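Local coordinates for uncharacterized protein (Magnetospirillum magneticum AMB-1, PDB 5MU5) that is a Maf glycosyltransferase involved in bacterial flagella formation, probably by transferring sugar to flagellin, at residues L20-E25 with L169-R174; G121-C126 with R200-I205; A145-V150 with L178-I183. All coordinates share one frame; numbering follows the deposited sequence.

Interaction 1: L20-E25 with L169-R174; sequences LELMPE and LLETRR. With EDO (1,2-ethanediol), chain I.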
ATOM      1  N   LEU A  20     -30.397   2.570  11.711  1.00 38.61           N
ATOM      2  CA  LEU A  20     -30.699   3.905  11.185  1.00 40.55           C
ATOM      3  C   LEU A  20     -29.900   4.999  11.871  1.00 42.18           C
ATOM      4  O   LEU A  20     -29.591   6.014  11.263  1.00 43.91           O
ATOM      5  CB  LEU A  20     -32.177   4.207  11.296  1.00 41.06           C
ATOM      6  CG  LEU A  20     -33.039   3.423  10.311  1.00 41.21           C
ATOM      7  CD1 LEU A  20     -34.505   3.437  10.732  1.00 42.89           C
ATOM      8  CD2 LEU A  20     -32.870   3.986   8.916  1.00 40.65           C
ATOM      9  N   GLU A  21     -29.561   4.773  13.132  1.00 43.29           N
ATOM     10  CA  GLU A  21     -28.787   5.718  13.913  1.00 44.50           C
ATOM     11  C   GLU A  21     -27.268   5.602  13.670  1.00 44.08           C
ATOM     12  O   GLU A  21     -26.580   6.596  13.488  1.00 42.48           O
ATOM     13  CB  GLU A  21     -29.076   5.482  15.405  1.00 45.79           C
ATOM     14  CG  GLU A  21     -28.337   6.420  16.351  1.00 47.92           C
ATOM     15  CD  GLU A  21     -28.554   6.080  17.814  1.00 51.14           C
ATOM     16  OE1 GLU A  21     -29.373   5.194  18.135  1.00 50.31           O
ATOM     17  OE2 GLU A  21     -27.910   6.732  18.652  1.00 55.27           O
ATOM     18  N   LEU A  22     -26.755   4.381  13.679  1.00 45.25           N
ATOM     19  CA  LEU A  22     -25.314   4.151  13.667  1.00 45.29           C
ATOM     20  C   LEU A  22     -24.717   3.614  12.374  1.00 44.49           C
ATOM     21  O   LEU A  22     -23.498   3.589  12.257  1.00 43.80           O
ATOM     22  CB  LEU A  22     -24.969   3.213  14.821  1.00 46.20           C
ATOM     23  CG  LEU A  22     -25.265   3.846  16.190  1.00 47.19           C
ATOM     24  CD1 LEU A  22     -25.609   2.797  17.243  1.00 46.88           C
ATOM     25  CD2 LEU A  22     -24.086   4.704  16.624  1.00 47.05           C
ATOM     26  N   MET A  23     -25.554   3.164  11.434  1.00 43.85           N
ATOM     27  CA  MET A  23     -25.100   2.723  10.100  1.00 44.73           C
ATOM     28  C   MET A  23     -26.185   3.093   9.084  1.00 44.53           C
ATOM     29  O   MET A  23     -26.792   2.214   8.453  1.00 43.70           O
ATOM     30  CB  MET A  23     -24.824   1.217  10.104  1.00 46.25           C
ATOM     31  CG  MET A  23     -23.922   0.775   8.977  1.00 48.98           C
ATOM     32  SD  MET A  23     -23.741  -1.019   8.887  1.00 52.94           S
ATOM     33  CE  MET A  23     -22.545  -1.310  10.168  1.00 51.53           C
ATOM     34  N   PRO A  24     -26.416   4.408   8.910  1.00 45.67           N
ATOM     35  CA  PRO A  24     -27.685   4.880   8.307  1.00 47.39           C
ATOM     36  C   PRO A  24     -28.033   4.313   6.935  1.00 45.99           C
ATOM     37  O   PRO A  24     -29.186   3.896   6.715  1.00 45.01           O
ATOM     38  CB  PRO A  24     -27.544   6.417   8.276  1.00 46.11           C
ATOM     39  CG  PRO A  24     -26.406   6.733   9.167  1.00 47.89           C
ATOM     40  CD  PRO A  24     -25.509   5.523   9.243  1.00 46.13           C
ATOM     41  N   GLU A  25     -27.073   4.305   6.023  1.00 46.16           N
ATOM     42  CA  GLU A  25     -27.324   3.771   4.676  1.00 47.88           C
ATOM     43  C   GLU A  25     -27.774   2.316   4.740  1.00 44.39           C
ATOM     44  O   GLU A  25     -28.650   1.905   3.997  1.00 44.60           O
ATOM     45  CB  GLU A  25     -26.090   3.910   3.771  1.00 53.31           C
ATOM     46  CG  GLU A  25     -25.841   5.330   3.254  1.00 59.50           C
ATOM     47  CD  GLU A  25     -24.590   5.450   2.380  1.00 66.70           C
ATOM     48  OE1 GLU A  25     -24.129   6.598   2.169  1.00 70.62           O
ATOM     49  OE2 GLU A  25     -24.063   4.407   1.899  1.00 71.14           O
ATOM     50  N   LEU A 169     -23.344  -4.129  19.114  1.00 45.06           N
ATOM     51  CA  LEU A 169     -22.386  -4.165  18.008  1.00 45.32           C
ATOM     52  C   LEU A 169     -22.295  -2.822  17.304  1.00 42.33           C
ATOM     53  O   LEU A 169     -21.208  -2.261  17.150  1.00 37.78           O
ATOM     54  CB  LEU A 169     -22.779  -5.234  16.995  1.00 48.78           C
ATOM     55  CG  LEU A 169     -22.643  -6.658  17.513  1.00 55.40           C
ATOM     56  CD1 LEU A 169     -23.202  -7.667  16.521  1.00 59.46           C
ATOM     57  CD2 LEU A 169     -21.176  -6.927  17.767  1.00 60.33           C
ATOM     58  N   LEU A 170     -23.444  -2.299  16.885  1.00 41.50           N
ATOM     59  CA  LEU A 170     -23.487  -1.016  16.192  1.00 40.21           C
ATOM     60  C   LEU A 170     -22.948   0.124  17.041  1.00 40.24           C
ATOM     61  O   LEU A 170     -22.353   1.058  16.518  1.00 37.56           O
ATOM     62  CB  LEU A 170     -24.912  -0.717  15.747  1.00 40.90           C
ATOM     63  CG  LEU A 170     -25.351  -1.606  14.595  1.00 41.92           C
ATOM     64  CD1 LEU A 170     -26.861  -1.732  14.551  1.00 42.73           C
ATOM     65  CD2 LEU A 170     -24.788  -1.057  13.291  1.00 43.67           C
ATOM     66  N   GLU A 171     -23.164   0.031  18.350  1.00 41.03           N
ATOM     67  CA  GLU A 171     -22.676   1.024  19.298  1.00 44.52           C
ATOM     68  C   GLU A 171     -21.158   1.239  19.204  1.00 43.55           C
ATOM     69  O   GLU A 171     -20.685   2.316  19.510  1.00 42.45           O
ATOM     70  CB  GLU A 171     -23.060   0.613  20.729  1.00 48.05           C
ATOM     71  CG  GLU A 171     -23.084   1.755  21.722  1.00 54.52           C
ATOM     72  CD  GLU A 171     -24.039   2.857  21.296  1.00 57.37           C
ATOM     73  OE1 GLU A 171     -25.187   2.553  20.894  1.00 65.04           O
ATOM     74  OE2 GLU A 171     -23.633   4.027  21.353  1.00 59.04           O
ATOM     75  N   THR A 172     -20.406   0.216  18.780  1.00 43.99           N
ATOM     76  CA  THR A 172     -18.936   0.330  18.594  1.00 43.32           C
ATOM     77  C   THR A 172     -18.528   1.273  17.464  1.00 43.60           C
ATOM     78  O   THR A 172     -17.367   1.689  17.395  1.00 49.99           O
ATOM     79  CB  THR A 172     -18.281  -1.041  18.323  1.00 43.82           C
ATOM     80  OG1 THR A 172     -18.830  -1.639  17.139  1.00 42.85           O
ATOM     81  CG2 THR A 172     -18.499  -1.999  19.505  1.00 42.78           C
ATOM     82  N   ARG A 173     -19.462   1.596  16.571  1.00 41.56           N
ATOM     83  CA  ARG A 173     -19.220   2.557  15.494  1.00 41.66           C
ATOM     84  C   ARG A 173     -19.351   3.994  15.923  1.00 42.97           C
ATOM     85  O   ARG A 173     -18.978   4.878  15.162  1.00 43.76           O
ATOM     86  CB  ARG A 173     -20.216   2.353  14.355  1.00 44.44           C
ATOM     87  CG  ARG A 173     -20.001   1.060  13.612  1.00 45.21           C
ATOM     88  CD  ARG A 173     -21.120   0.831  12.642  1.00 47.33           C
ATOM     89  NE  ARG A 173     -21.199   1.905  11.665  1.00 51.74           N
ATOM     90  CZ  ARG A 173     -20.549   1.930  10.514  1.00 50.91           C
ATOM     91  NH1 ARG A 173     -19.741   0.943  10.166  1.00 52.85           N
ATOM     92  NH2 ARG A 173     -20.715   2.950   9.702  1.00 54.68           N
ATOM     93  N   ARG A 174     -19.902   4.247  17.113  1.00 43.78           N
ATOM     94  CA  ARG A 174     -20.130   5.612  17.540  1.00 46.96           C
ATOM     95  C   ARG A 174     -18.889   6.497  17.443  1.00 50.66           C
ATOM     96  O   ARG A 174     -18.931   7.523  16.791  1.00 53.54           O
ATOM     97  CB  ARG A 174     -20.678   5.670  18.957  1.00 48.49           C
ATOM     98  CG  ARG A 174     -21.098   7.078  19.346  1.00 48.19           C
ATOM     99  CD  ARG A 174     -21.810   7.106  20.689  1.00 48.54           C
ATOM    100  NE  ARG A 174     -23.076   6.378  20.645  1.00 47.50           N
ATOM    101  CZ  ARG A 174     -24.195   6.829  20.067  1.00 47.50           C
ATOM    102  NH1 ARG A 174     -24.232   8.013  19.463  1.00 47.09           N
ATOM    103  NH2 ARG A 174     -25.289   6.088  20.088  1.00 45.59           N
TER
HETATM  104  C1  EDO I 708     -23.064   4.110   6.959  1.00 45.23           C
HETATM  105  O1  EDO I 708     -24.059   4.904   6.324  1.00 44.38           O
HETATM  106  C2  EDO I 708     -22.625   3.189   5.836  1.00 51.70           C
HETATM  107  O2  EDO I 708     -23.722   2.286   5.558  1.00 58.63           O
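Where helix 9-22 breaks into helix 24-32, Leu22 and Met23 fit against helix 166-171 and the type I turn that runs from Glu171 to Arg174. Met23 is the hinge: it leaves helical geometry after the first helix and sits at the N-cap position of the second. Leu22 lies over Leu170, with its CD1 3.9 Å from Leu170 CB, while its other methyl, CD2, rests on one face of the Arg174 guanidinium. The Leu22 carbonyl, at the end of its helix, takes a bond from Arg173 NE (NE to Leu22 O 2.9 Å, N-H...O angle 155°). Arg173 reaches it because the chain bends at chi3 (60°), and the Met23 side chain runs at about a right angle to that of Arg173 and lies over one face of its guanidinium, CE 3.6 Å from Arg173 CD. An alanine in place of Arg173 is likely to leave Leu22 O without this donor and to open a gap under Met23. A 1,2-ethanediol, probably from the crystallisation liquor, binds through O1 to Glu25 N nearby. Farther out, Arg174 NH2 donates to Glu21 OE2 (3.1 Å), in the guanidinium plane but from above the carboxylate plane, and Arg174 also takes Glu171 OE2 side-on, with NE and NH2 both on that one oxygen. Arg167 bridges Glu21 OE1 and Glu171 OE1. The two carboxylates, with Glu21 OE2 5.5 Å from Glu171 OE1, would otherwise repel; two arginines between them probably keep both charged and tie the helices together by charge on the outside, by leucine and methionine within.

Interaction 2: G121-C126 with R200-I205; sequences GFHMVC and RCCCPI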
ATOM      1  N   GLY A 121      -7.437 -11.471  20.126  1.00 46.18           N
ATOM      2  CA  GLY A 121      -7.264 -10.897  18.794  1.00 43.71           C
ATOM      3  C   GLY A 121      -8.107  -9.644  18.598  1.00 43.44           C
ATOM      4  O   GLY A 121      -9.268  -9.563  19.063  1.00 42.74           O
ATOM      5  N   PHE A 122      -7.516  -8.669  17.909  1.00 39.30           N
ATOM      6  CA  PHE A 122      -8.139  -7.380  17.688  1.00 39.42           C
ATOM      7  C   PHE A 122      -9.327  -7.499  16.760  1.00 39.79           C
ATOM      8  O   PHE A 122     -10.391  -6.956  17.054  1.00 40.29           O
ATOM      9  CB  PHE A 122      -7.135  -6.410  17.083  1.00 38.74           C
ATOM     10  CG  PHE A 122      -7.631  -5.001  16.996  1.00 37.87           C
ATOM     11  CD1 PHE A 122      -8.455  -4.605  15.959  1.00 39.94           C
ATOM     12  CD2 PHE A 122      -7.256  -4.067  17.941  1.00 39.10           C
ATOM     13  CE1 PHE A 122      -8.921  -3.302  15.867  1.00 41.20           C
ATOM     14  CE2 PHE A 122      -7.700  -2.760  17.854  1.00 41.09           C
ATOM     15  CZ  PHE A 122      -8.545  -2.376  16.822  1.00 41.51           C
ATOM     16  N   HIS A 123      -9.132  -8.226  15.653  1.00 39.15           N
ATOM     17  CA  HIS A 123     -10.133  -8.358  14.602  1.00 36.14           C
ATOM     18  C   HIS A 123     -10.839  -9.688  14.644  1.00 37.39           C
ATOM     19  O   HIS A 123     -10.268 -10.708  15.026  1.00 40.26           O
ATOM     20  CB  HIS A 123      -9.474  -8.242  13.236  1.00 35.71           C
ATOM     21  CG  HIS A 123      -8.829  -6.918  12.979  1.00 34.71           C
ATOM     22  ND1 HIS A 123      -9.561  -5.812  12.613  1.00 35.39           N
ATOM     23  CD2 HIS A 123      -7.532  -6.528  12.981  1.00 34.20           C
ATOM     24  CE1 HIS A 123      -8.747  -4.794  12.403  1.00 36.89           C
ATOM     25  NE2 HIS A 123      -7.509  -5.199  12.634  1.00 35.33           N
ATOM     26  N   MET A 124     -12.099  -9.663  14.250  1.00 38.01           N
ATOM     27  CA  MET A 124     -12.894 -10.863  14.062  1.00 41.93           C
ATOM     28  C   MET A 124     -13.526 -10.774  12.696  1.00 40.22           C
ATOM     29  O   MET A 124     -14.150  -9.757  12.365  1.00 39.21           O
ATOM     30  CB  MET A 124     -14.011 -10.943  15.073  1.00 46.56           C
ATOM     31  CG  MET A 124     -15.026 -11.999  14.697  1.00 54.15           C
ATOM     32  SD  MET A 124     -16.011 -12.474  16.102  1.00 69.23           S
ATOM     33  CE  MET A 124     -14.748 -13.356  17.037  1.00 68.57           C
ATOM     34  N   VAL A 125     -13.383 -11.833  11.911  1.00 38.55           N
ATOM     35  CA  VAL A 125     -13.954 -11.876  10.563  1.00 38.70           C
ATOM     36  C   VAL A 125     -14.975 -13.008  10.418  1.00 38.55           C
ATOM     37  O   VAL A 125     -14.641 -14.171  10.565  1.00 42.38           O
ATOM     38  CB  VAL A 125     -12.860 -12.061   9.512  1.00 39.78           C
ATOM     39  CG1 VAL A 125     -13.480 -12.163   8.125  1.00 43.41           C
ATOM     40  CG2 VAL A 125     -11.864 -10.918   9.559  1.00 39.29           C
ATOM     41  N   CYS A 126     -16.214 -12.667  10.127  1.00 40.53           N
ATOM     42  CA  CYS A 126     -17.265 -13.659   9.929  1.00 45.37           C
ATOM     43  C   CYS A 126     -17.619 -13.734   8.472  1.00 44.05           C
ATOM     44  O   CYS A 126     -18.069 -12.751   7.871  1.00 43.87           O
ATOM     45  CB  CYS A 126     -18.520 -13.295  10.698  1.00 49.83           C
ATOM     46  SG  CYS A 126     -18.193 -13.116  12.445  1.00 63.32           S
ATOM     47  N   ARG A 200      -7.611  -2.869   6.723  1.00 43.82           N
ATOM     48  CA  ARG A 200      -6.631  -1.839   6.455  1.00 46.21           C
ATOM     49  C   ARG A 200      -7.000  -0.502   7.065  1.00 49.14           C
ATOM     50  O   ARG A 200      -6.132   0.232   7.508  1.00 45.84           O
ATOM     51  CB  ARG A 200      -6.458  -1.662   4.943  1.00 50.56           C
ATOM     52  CG  ARG A 200      -5.460  -0.576   4.558  1.00 55.61           C
ATOM     53  CD  ARG A 200      -5.430  -0.295   3.063  1.00 54.78           C
ATOM     54  NE  ARG A 200      -5.180  -1.503   2.282  1.00 58.86           N
ATOM     55  CZ  ARG A 200      -6.043  -2.091   1.442  1.00 61.19           C
ATOM     56  NH1 ARG A 200      -7.270  -1.589   1.217  1.00 59.13           N
ATOM     57  NH2 ARG A 200      -5.661  -3.194   0.796  1.00 57.78           N
ATOM     58  N   CYS A 201      -8.290  -0.181   7.053  1.00 50.02           N
ATOM     59  CA  CYS A 201      -8.773   1.116   7.536  1.00 53.49           C
ATOM     60  C   CYS A 201      -9.051   1.178   9.032  1.00 54.13           C
ATOM     61  O   CYS A 201      -9.074   2.248   9.624  1.00 56.02           O
ATOM     62  CB  CYS A 201     -10.053   1.488   6.801  1.00 53.74           C
ATOM     63  SG  CYS A 201      -9.718   1.914   5.090  1.00 56.02           S
ATOM     64  N   CYS A 202      -9.291   0.030   9.637  1.00 56.95           N
ATOM     65  CA  CYS A 202      -9.549  -0.018  11.050  1.00 57.52           C
ATOM     66  C   CYS A 202      -8.247  -0.113  11.808  1.00 59.00           C
ATOM     67  O   CYS A 202      -7.960   0.741  12.629  1.00 70.60           O
ATOM     68  CB  CYS A 202     -10.430  -1.201  11.382  1.00 60.22           C
ATOM     69  SG  CYS A 202     -10.689  -1.332  13.152  1.00 65.12           S
ATOM     70  N   CYS A 203      -7.463  -1.154  11.554  1.00 55.05           N
ATOM     71  CA  CYS A 203      -6.181  -1.295  12.223  1.00 55.71           C
ATOM     72  C   CYS A 203      -5.356  -2.417  11.600  1.00 56.20           C
ATOM     73  O   CYS A 203      -5.301  -3.542  12.118  1.00 50.29           O
ATOM     74  CB  CYS A 203      -6.410  -1.609  13.682  1.00 61.97           C
ATOM     75  SG  CYS A 203      -4.906  -1.317  14.582  1.00 68.15           S
ATOM     76  N   PRO A 204      -4.685  -2.115  10.492  1.00 53.46           N
ATOM     77  CA  PRO A 204      -4.113  -3.196   9.704  1.00 55.25           C
ATOM     78  C   PRO A 204      -3.013  -3.983  10.414  1.00 60.86           C
ATOM     79  O   PRO A 204      -2.810  -5.175  10.151  1.00 56.40           O
ATOM     80  CB  PRO A 204      -3.507  -2.461   8.504  1.00 57.57           C
ATOM     81  CG  PRO A 204      -3.208  -1.105   9.022  1.00 56.68           C
ATOM     82  CD  PRO A 204      -4.261  -0.784  10.030  1.00 54.10           C
ATOM     83  N   ILE A 205      -2.319  -3.330  11.329  1.00 61.34           N
ATOM     84  CA  ILE A 205      -1.102  -3.921  11.824  1.00 67.17           C
ATOM     85  C   ILE A 205      -1.247  -5.147  12.751  1.00 61.04           C
ATOM     86  O   ILE A 205      -0.343  -5.972  12.791  1.00 59.77           O
ATOM     87  CB  ILE A 205      -0.207  -2.832  12.451  1.00 72.38           C
ATOM     88  CG1 ILE A 205       1.258  -3.188  12.212  1.00 77.56           C
ATOM     89  CG2 ILE A 205      -0.553  -2.603  13.924  1.00 71.13           C
ATOM     90  CD1 ILE A 205       1.617  -3.481  10.763  1.00 75.86           C
TER
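Phe122 and His123 reach together from the start of a strand toward Cys202 and Cys203, the cysteines at and just past the end of helix 188-202. The two rings leave the backbone differently. Phe122 turns its CG opposite the backbone N (chi1 -172°), which swings the ring out so that its CE1 corner meets both cysteines: CE1 lies 3.7 Å from Cys203 CB and 3.8 Å from Cys202 SG. The two sulfurs take different sides of that ring. Cys203 SG sits over one face, 4.6 Å from the Phe122 ring centroid, whereas Cys202 SG lies at the edge, near the ring plane. His123 keeps its CG beside the backbone N (chi1 -63°), and its imidazole comes under Phe122, whose CD1 stands 3.4 Å above the middle of the imidazole plane. From there NE2 donates to Cys203 O (His123 NE2 to Cys203 O 2.8 Å, N-H...O angle 169°); the acceptor lies in the ring plane, although the N-H arrives from above the carbonyl plane.

His123 opens strand 123-127, an inner strand of a four-stranded parallel sheet, and helix 188-202 belongs to the connection that crosses from edge strand 180-183 to strand 211-214 at the other edge. The bond therefore pins the exit of that helix to the start of a strand inside the sheet. On its other nitrogen, ND1, His123 is hydrogen-bonded to His148 NE2, consistent with ND1 acting as the acceptor. Helix 568-579, in the range of the Maf helical bundle, closes over the aromatic and sulfur cluster: Phe122 touches Asn569 and Leu573, while Cys203 meets Met572 and Ser576.

Interaction 3: A145-V150 with L178-I183; sequences AGIHIV and LRLNII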
ATOM      1  N   ALA A 145     -12.153  -5.852  18.802  1.00 36.56           N
ATOM      2  CA  ALA A 145     -12.332  -4.423  18.677  1.00 35.33           C
ATOM      3  C   ALA A 145     -12.829  -4.092  17.266  1.00 34.38           C
ATOM      4  O   ALA A 145     -13.456  -3.074  17.077  1.00 35.14           O
ATOM      5  CB  ALA A 145     -11.013  -3.724  18.927  1.00 35.79           C
ATOM      6  N   GLY A 146     -12.487  -4.936  16.289  1.00 33.67           N
ATOM      7  CA  GLY A 146     -12.868  -4.776  14.885  1.00 33.60           C
ATOM      8  C   GLY A 146     -13.663  -6.002  14.463  1.00 35.41           C
ATOM      9  O   GLY A 146     -13.220  -7.135  14.651  1.00 33.45           O
ATOM     10  N   ILE A 147     -14.871  -5.778  13.944  1.00 36.45           N
ATOM     11  CA  ILE A 147     -15.782  -6.865  13.606  1.00 35.64           C
ATOM     12  C   ILE A 147     -16.217  -6.641  12.180  1.00 36.75           C
ATOM     13  O   ILE A 147     -16.754  -5.586  11.824  1.00 36.70           O
ATOM     14  CB  ILE A 147     -17.003  -6.881  14.538  1.00 37.28           C
ATOM     15  CG1 ILE A 147     -16.537  -7.025  15.994  1.00 36.38           C
ATOM     16  CG2 ILE A 147     -17.950  -8.019  14.153  1.00 37.63           C
ATOM     17  CD1 ILE A 147     -17.665  -6.922  17.000  1.00 37.71           C
ATOM     18  N   HIS A 148     -15.977  -7.655  11.365  1.00 37.79           N
ATOM     19  CA  HIS A 148     -16.178  -7.568   9.935  1.00 36.45           C
ATOM     20  C   HIS A 148     -17.016  -8.755   9.500  1.00 36.03           C
ATOM     21  O   HIS A 148     -16.629  -9.919   9.636  1.00 34.78           O
ATOM     22  CB  HIS A 148     -14.818  -7.572   9.261  1.00 35.41           C
ATOM     23  CG  HIS A 148     -13.837  -6.670   9.928  1.00 35.55           C
ATOM     24  ND1 HIS A 148     -13.905  -5.301   9.815  1.00 37.79           N
ATOM     25  CD2 HIS A 148     -12.785  -6.926  10.739  1.00 35.02           C
ATOM     26  CE1 HIS A 148     -12.932  -4.751  10.514  1.00 35.76           C
ATOM     27  NE2 HIS A 148     -12.249  -5.718  11.098  1.00 33.97           N
ATOM     28  N   ILE A 149     -18.175  -8.451   8.965  1.00 35.96           N
ATOM     29  CA  ILE A 149     -19.107  -9.482   8.622  1.00 36.56           C
ATOM     30  C   ILE A 149     -19.357  -9.411   7.139  1.00 36.08           C
ATOM     31  O   ILE A 149     -19.705  -8.378   6.608  1.00 36.38           O
ATOM     32  CB  ILE A 149     -20.407  -9.286   9.404  1.00 38.29           C
ATOM     33  CG1 ILE A 149     -20.100  -9.330  10.908  1.00 38.79           C
ATOM     34  CG2 ILE A 149     -21.426 -10.342   9.000  1.00 38.96           C
ATOM     35  CD1 ILE A 149     -21.256  -8.925  11.801  1.00 41.28           C
ATOM     36  N   VAL A 150     -19.160 -10.538   6.477  1.00 37.06           N
ATOM     37  CA  VAL A 150     -19.423 -10.636   5.078  1.00 36.52           C
ATOM     38  C   VAL A 150     -20.698 -11.426   4.983  1.00 35.94           C
ATOM     39  O   VAL A 150     -20.786 -12.498   5.554  1.00 36.34           O
ATOM     40  CB  VAL A 150     -18.302 -11.399   4.369  1.00 36.82           C
ATOM     41  CG1 VAL A 150     -18.611 -11.556   2.891  1.00 37.72           C
ATOM     42  CG2 VAL A 150     -16.987 -10.683   4.585  1.00 37.46           C
ATOM     43  N   LEU A 178     -15.256   2.606  11.604  1.00 43.89           N
ATOM     44  CA  LEU A 178     -14.432   1.574  11.003  1.00 42.73           C
ATOM     45  C   LEU A 178     -14.266   0.334  11.870  1.00 40.02           C
ATOM     46  O   LEU A 178     -13.663  -0.625  11.430  1.00 44.94           O
ATOM     47  CB  LEU A 178     -13.052   2.150  10.634  1.00 45.23           C
ATOM     48  CG  LEU A 178     -13.180   3.341   9.667  1.00 48.54           C
ATOM     49  CD1 LEU A 178     -11.910   4.194   9.563  1.00 50.25           C
ATOM     50  CD2 LEU A 178     -13.656   2.835   8.307  1.00 46.74           C
ATOM     51  N   ARG A 179     -14.783   0.332  13.089  1.00 38.43           N
ATOM     52  CA  ARG A 179     -14.721  -0.876  13.939  1.00 37.35           C
ATOM     53  C   ARG A 179     -15.768  -1.961  13.622  1.00 36.53           C
ATOM     54  O   ARG A 179     -15.625  -3.096  14.085  1.00 37.91           O
ATOM     55  CB  ARG A 179     -14.808  -0.502  15.410  1.00 37.11           C
ATOM     56  CG  ARG A 179     -13.566   0.212  15.906  1.00 37.83           C
ATOM     57  CD  ARG A 179     -13.727   0.593  17.359  1.00 37.94           C
ATOM     58  NE  ARG A 179     -14.129  -0.586  18.088  1.00 38.78           N
ATOM     59  CZ  ARG A 179     -14.471  -0.614  19.358  1.00 39.17           C
ATOM     60  NH1 ARG A 179     -14.447   0.470  20.096  1.00 41.90           N
ATOM     61  NH2 ARG A 179     -14.835  -1.760  19.887  1.00 39.98           N
ATOM     62  N   LEU A 180     -16.821  -1.623  12.876  1.00 35.67           N
ATOM     63  CA  LEU A 180     -17.809  -2.609  12.454  1.00 36.32           C
ATOM     64  C   LEU A 180     -18.089  -2.396  10.992  1.00 38.11           C
ATOM     65  O   LEU A 180     -18.479  -1.308  10.585  1.00 40.08           O
ATOM     66  CB  LEU A 180     -19.115  -2.473  13.208  1.00 38.37           C
ATOM     67  CG  LEU A 180     -20.220  -3.448  12.800  1.00 41.16           C
ATOM     68  CD1 LEU A 180     -19.920  -4.847  13.269  1.00 42.05           C
ATOM     69  CD2 LEU A 180     -21.549  -2.992  13.393  1.00 45.90           C
ATOM     70  N   ASN A 181     -17.891  -3.442  10.212  1.00 36.38           N
ATOM     71  CA  ASN A 181     -18.115  -3.407   8.778  1.00 36.73           C
ATOM     72  C   ASN A 181     -19.032  -4.551   8.408  1.00 36.15           C
ATOM     73  O   ASN A 181     -18.849  -5.665   8.885  1.00 35.94           O
ATOM     74  CB  ASN A 181     -16.787  -3.585   8.045  1.00 36.75           C
ATOM     75  CG  ASN A 181     -15.853  -2.427   8.268  1.00 38.44           C
ATOM     76  OD1 ASN A 181     -16.014  -1.377   7.669  1.00 42.79           O
ATOM     77  ND2 ASN A 181     -14.887  -2.600   9.150  1.00 38.83           N
ATOM     78  N   ILE A 182     -20.043  -4.266   7.598  1.00 37.46           N
ATOM     79  CA  ILE A 182     -20.910  -5.303   7.073  1.00 36.79           C
ATOM     80  C   ILE A 182     -20.770  -5.222   5.575  1.00 35.95           C
ATOM     81  O   ILE A 182     -21.039  -4.203   4.987  1.00 38.13           O
ATOM     82  CB  ILE A 182     -22.351  -5.101   7.503  1.00 41.56           C
ATOM     83  CG1 ILE A 182     -22.421  -5.205   9.038  1.00 43.24           C
ATOM     84  CG2 ILE A 182     -23.249  -6.138   6.832  1.00 40.69           C
ATOM     85  CD1 ILE A 182     -23.783  -4.904   9.610  1.00 47.20           C
ATOM     86  N   ILE A 183     -20.331  -6.314   4.970  1.00 35.25           N
ATOM     87  CA  ILE A 183     -20.005  -6.344   3.569  1.00 36.04           C
ATOM     88  C   ILE A 183     -21.018  -7.224   2.883  1.00 36.00           C
ATOM     89  O   ILE A 183     -21.066  -8.414   3.124  1.00 38.12           O
ATOM     90  CB  ILE A 183     -18.579  -6.906   3.422  1.00 37.08           C
ATOM     91  CG1 ILE A 183     -17.572  -5.945   4.074  1.00 36.40           C
ATOM     92  CG2 ILE A 183     -18.238  -7.173   1.967  1.00 36.86           C
ATOM     93  CD1 ILE A 183     -16.244  -6.594   4.443  1.00 38.52           C
TER
HETATM   94  O   HOH W   1     -15.765  -4.013  18.914  1.00 39.12           O
HETATM   95  O   HOH W   2     -16.648  -3.508  16.471  1.00 41.14           O
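Ala145 O opens the pairing by taking Arg179 NE (2.8 Å), a bond lying in the carbonyl plane, where strands 146-150 and 180-183 run parallel, 8° apart, 180-183 as the edge strand and 146-150 as its inner neighbour in a four-stranded parallel sheet. Helices 154-160 and 166-171 link them in a beta-alpha-beta crossover. A bend at chi3 (52°) curls Arg179 back to that carbonyl, and a water joins Arg179 NH2 to it as well, weakly on the carbonyl side. Gly146 has its CA-H near Arg179 O; a CB there would be crowded by His148 NE2. Ile147 then bonds through both backbone atoms, its N to Arg179 O (2.8 Å) and its O to Asn181 N, while Leu180 CD1 tucks against Ile147 CB at 3.8 Å. With Ile149 and Ile182 these two side chains form the face toward helix 166-171. His148 points to the other side, toward helix 188-202, and lies alongside Asn181, ring and amide planes 17° apart. Asn181 ND2 donates to His148 ND1 (2.9 Å) in the plane of the ring, which helps fix the imidazole's rotation. Ile149 repeats the ladder, taking N-H from Ile183 on its O and giving its own to Asn181 O. Val150 packs its CG2 4.2 Å from Ile183 CD1.

All three contacts lie in the Maf N-terminal domain and gather round one parallel sheet. Interactions 2 and 3 have centres about 8 Å apart and rest on its neighbouring strands, 123-127 and 146-150; 145-150 and 178-183 are nested in the loop that 121-126 and 200-205 close. The centre of interaction 1 is about 11 Å from that of interaction 3, on the helix 166-171 side, where Leu169 meets Ile147 and Met23 meets Leu180; it is about 18 Å from that of interaction 2, without touching it. Segments of interaction 1 alternate along the chain with those of the others, so the N-terminal helices are drawn back onto a sheet formed much later in the sequence.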